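PDB 5I4A: protein argonaute from Marinitoga piezophila, which uses short guide RNAs with a 5'-hydroxyl end to bind complementary single-stranded DNA or RNA targets and cut them. Local coordinates for residues 130-135 with 149-154. Sequence-based numbering, arbitrary orientation.
Sequences HLTYKI and LPKFTF. With nucleotides of chain B.
His-130, Thr-132 and Lys-134 each exchange a pair of backbone hydrogen bonds with Thr-153, Lys-151 and Leu-149 respectively, six in all, which fixes the antiparallel register. In the last pair Leu-149 N reaches Lys-134 O over 2.9 Å, almost straight at 177°.

Lys-134 and Lys-151 put their ammonium groups on the face they share with Thr-132. With CG anti to the backbone N (chi1 172°) and the chain extended beyond it, Lys-134 carries NZ to 2.8 Å from OP1 of C9 in chain B, a hydrogen bond to the guide RNA. Lys-151 bends at chi3 (79°), laying CE 3.9 Å from Lys-134 CB and bringing NZ to 3.5 Å from the same OP1, near it but not bonded; the hydrogen bond of that NZ goes to Asn-111 OD1. An alanine in place of Lys-134 would probably leave the C9 phosphate without this ammonium donor and strip away the CD methylene that lies beside Lys-151 NZ.

The reverse face carries the apolar contacts. The Tyr-133 ring crosses Pro-150, CE1 lying 3.7 Å from CB, and its hydroxyl bonds to Gly-236 O. Further along, Phe-152 CE1 rests 4.0 Å from Leu-131 CA, and the Phe-152 side chain also meets Ile-228 of helix 222-231.

The arrangement is a beta hairpin of linker L1, strands 127-140 and 143-156, whose Lys-134 and Lys-151 reach a phosphate of the bound guide.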
loop_
_atom_site.group_PDB
_atom_site.type_symbol
_atom_site.label_atom_id
_atom_site.label_comp_id
_atom_site.label_asym_id
_atom_site.label_seq_id
_atom_site.Cartn_x
_atom_site.Cartn_y
_atom_site.Cartn_z
ATOM N N HIS A 130 -2.019 19.963 -13.879
ATOM C CA HIS A 130 -2.782 20.707 -12.887
ATOM C C HIS A 130 -2.104 20.592 -11.526
ATOM O O HIS A 130 -1.932 19.484 -11.006
ATOM C CB HIS A 130 -4.212 20.180 -12.802
ATOM C CG HIS A 130 -4.994 20.313 -14.072
ATOM N ND1 HIS A 130 -5.956 21.282 -14.256
ATOM C CD2 HIS A 130 -4.970 19.586 -15.214
ATOM C CE1 HIS A 130 -6.485 21.153 -15.459
ATOM N NE2 HIS A 130 -5.905 20.131 -16.061
ATOM N N LEU A 131 -1.721 21.732 -10.955
ATOM C CA LEU A 131 -1.276 21.746 -9.569
ATOM C C LEU A 131 -2.395 21.224 -8.679
ATOM O O LEU A 131 -3.543 21.659 -8.784
ATOM C CB LEU A 131 -0.869 23.162 -9.155
ATOM C CG LEU A 131 -0.560 23.451 -7.683
ATOM C CD1 LEU A 131 0.483 22.496 -7.123
ATOM C CD2 LEU A 131 -0.099 24.891 -7.522
ATOM N N THR A 132 -2.064 20.266 -7.819
ATOM C CA THR A 132 -3.054 19.573 -7.012
ATOM C C THR A 132 -2.625 19.589 -5.552
ATOM O O THR A 132 -1.433 19.574 -5.236
ATOM C CB THR A 132 -3.247 18.122 -7.507
ATOM O OG1 THR A 132 -3.593 18.137 -8.897
ATOM C CG2 THR A 132 -4.348 17.410 -6.735
ATOM N N TYR A 133 -3.616 19.639 -4.663
ATOM C CA TYR A 133 -3.391 19.564 -3.226
ATOM C C TYR A 133 -4.281 18.481 -2.638
ATOM O O TYR A 133 -5.503 18.504 -2.829
ATOM C CB TYR A 133 -3.679 20.906 -2.543
ATOM C CG TYR A 133 -2.632 21.969 -2.793
ATOM C CD1 TYR A 133 -1.422 21.949 -2.113
ATOM C CD2 TYR A 133 -2.860 23.002 -3.694
ATOM C CE1 TYR A 133 -0.464 22.919 -2.327
ATOM C CE2 TYR A 133 -1.907 23.979 -3.916
ATOM C CZ TYR A 133 -0.711 23.932 -3.229
ATOM O OH TYR A 133 0.240 24.903 -3.447
ATOM N N LYS A 134 -3.670 17.530 -1.939
ATOM C CA LYS A 134 -4.395 16.508 -1.198
ATOM C C LYS A 134 -4.437 16.902 0.272
ATOM O O LYS A 134 -3.402 17.235 0.861
ATOM C CB LYS A 134 -3.746 15.134 -1.363
ATOM C CG LYS A 134 -4.355 14.076 -0.463
ATOM C CD LYS A 134 -4.099 12.672 -0.982
ATOM C CE LYS A 134 -4.664 11.637 -0.021
ATOM N NZ LYS A 134 -4.729 10.282 -0.624
ATOM N N ILE A 135 -5.631 16.853 0.858
ATOM C CA ILE A 135 -5.891 17.399 2.183
ATOM C C ILE A 135 -6.422 16.287 3.076
ATOM O O ILE A 135 -7.324 15.543 2.675
ATOM C CB ILE A 135 -6.891 18.568 2.116
ATOM C CG1 ILE A 135 -6.484 19.565 1.028
ATOM C CG2 ILE A 135 -6.970 19.266 3.443
ATOM C CD1 ILE A 135 -5.244 20.358 1.354
ATOM N N LEU A 149 -0.701 18.317 1.084
ATOM C CA LEU A 149 0.353 17.719 0.282
ATOM C C LEU A 149 0.271 18.246 -1.140
ATOM O O LEU A 149 -0.642 17.853 -1.885
ATOM C CB LEU A 149 0.234 16.198 0.286
ATOM C CG LEU A 149 1.309 15.485 -0.537
ATOM C CD1 LEU A 149 2.650 15.568 0.172
ATOM C CD2 LEU A 149 0.920 14.041 -0.811
ATOM N N PRO A 150 1.172 19.129 -1.561
ATOM C CA PRO A 150 1.214 19.511 -2.973
ATOM C C PRO A 150 1.595 18.320 -3.839
ATOM O O PRO A 150 2.467 17.521 -3.486
ATOM C CB PRO A 150 2.280 20.611 -3.014
ATOM C CG PRO A 150 3.104 20.394 -1.788
ATOM C CD PRO A 150 2.158 19.869 -0.757
ATOM N N LYS A 151 0.916 18.195 -4.972
ATOM C CA LYS A 151 1.211 17.152 -5.948
ATOM C C LYS A 151 0.743 17.647 -7.312
ATOM O O LYS A 151 0.455 18.836 -7.493
ATOM C CB LYS A 151 0.559 15.821 -5.554
ATOM C CG LYS A 151 -0.952 15.779 -5.736
ATOM C CD LYS A 151 -1.476 14.351 -5.761
ATOM C CE LYS A 151 -1.583 13.766 -4.365
ATOM N NZ LYS A 151 -2.417 12.531 -4.360
ATOM N N PHE A 152 0.658 16.734 -8.276
ATOM C CA PHE A 152 0.277 17.101 -9.629
ATOM C C PHE A 152 -0.682 16.073 -10.207
ATOM O O PHE A 152 -0.592 14.877 -9.919
ATOM C CB PHE A 152 1.501 17.246 -10.536
ATOM C CG PHE A 152 2.135 18.598 -10.464
ATOM C CD1 PHE A 152 1.685 19.626 -11.273
ATOM C CD2 PHE A 152 3.165 18.852 -9.574
ATOM C CE1 PHE A 152 2.257 20.882 -11.206
ATOM C CE2 PHE A 152 3.739 20.108 -9.500
ATOM C CZ PHE A 152 3.285 21.123 -10.320
ATOM N N THR A 153 -1.606 16.567 -11.025
ATOM C CA THR A 153 -2.532 15.742 -11.782
ATOM C C THR A 153 -2.388 16.102 -13.250
ATOM O O THR A 153 -2.467 17.282 -13.613
ATOM C CB THR A 153 -3.977 15.951 -11.326
ATOM O OG1 THR A 153 -4.035 15.949 -9.895
ATOM C CG2 THR A 153 -4.869 14.842 -11.859
ATOM N N PHE A 154 -2.163 15.097 -14.085
ATOM C CA PHE A 154 -1.977 15.291 -15.516
ATOM C C PHE A 154 -3.230 14.813 -16.233
ATOM O O PHE A 154 -3.560 13.622 -16.193
ATOM C CB PHE A 154 -0.727 14.557 -15.999
ATOM C CG PHE A 154 0.515 14.947 -15.250
ATOM C CD1 PHE A 154 1.229 16.079 -15.609
ATOM C CD2 PHE A 154 0.952 14.203 -14.167
ATOM C CE1 PHE A 154 2.364 16.449 -14.912
ATOM C CE2 PHE A 154 2.085 14.570 -13.467
ATOM C CZ PHE A 154 2.791 15.694 -13.839
ATOM P P C B 9 -4.989 8.579 -3.978
ATOM O OP1 C B 9 -4.535 9.857 -3.377
ATOM O OP2 C B 9 -4.015 7.725 -4.705
ATOM O "O5'" C B 9 -5.664 7.705 -2.829
ATOM C "C5'" C B 9 -6.630 8.276 -1.960
ATOM C "C4'" C B 9 -7.860 7.414 -1.837
ATOM O "O4'" C B 9 -8.089 6.712 -3.085
ATOM C "C3'" C B 9 -7.801 6.309 -0.793
ATOM O "O3'" C B 9 -8.101 6.774 0.514
ATOM C "C2'" C B 9 -8.813 5.300 -1.320
ATOM O "O2'" C B 9 -10.136 5.715 -1.018
ATOM C "C1'" C B 9 -8.604 5.423 -2.829
#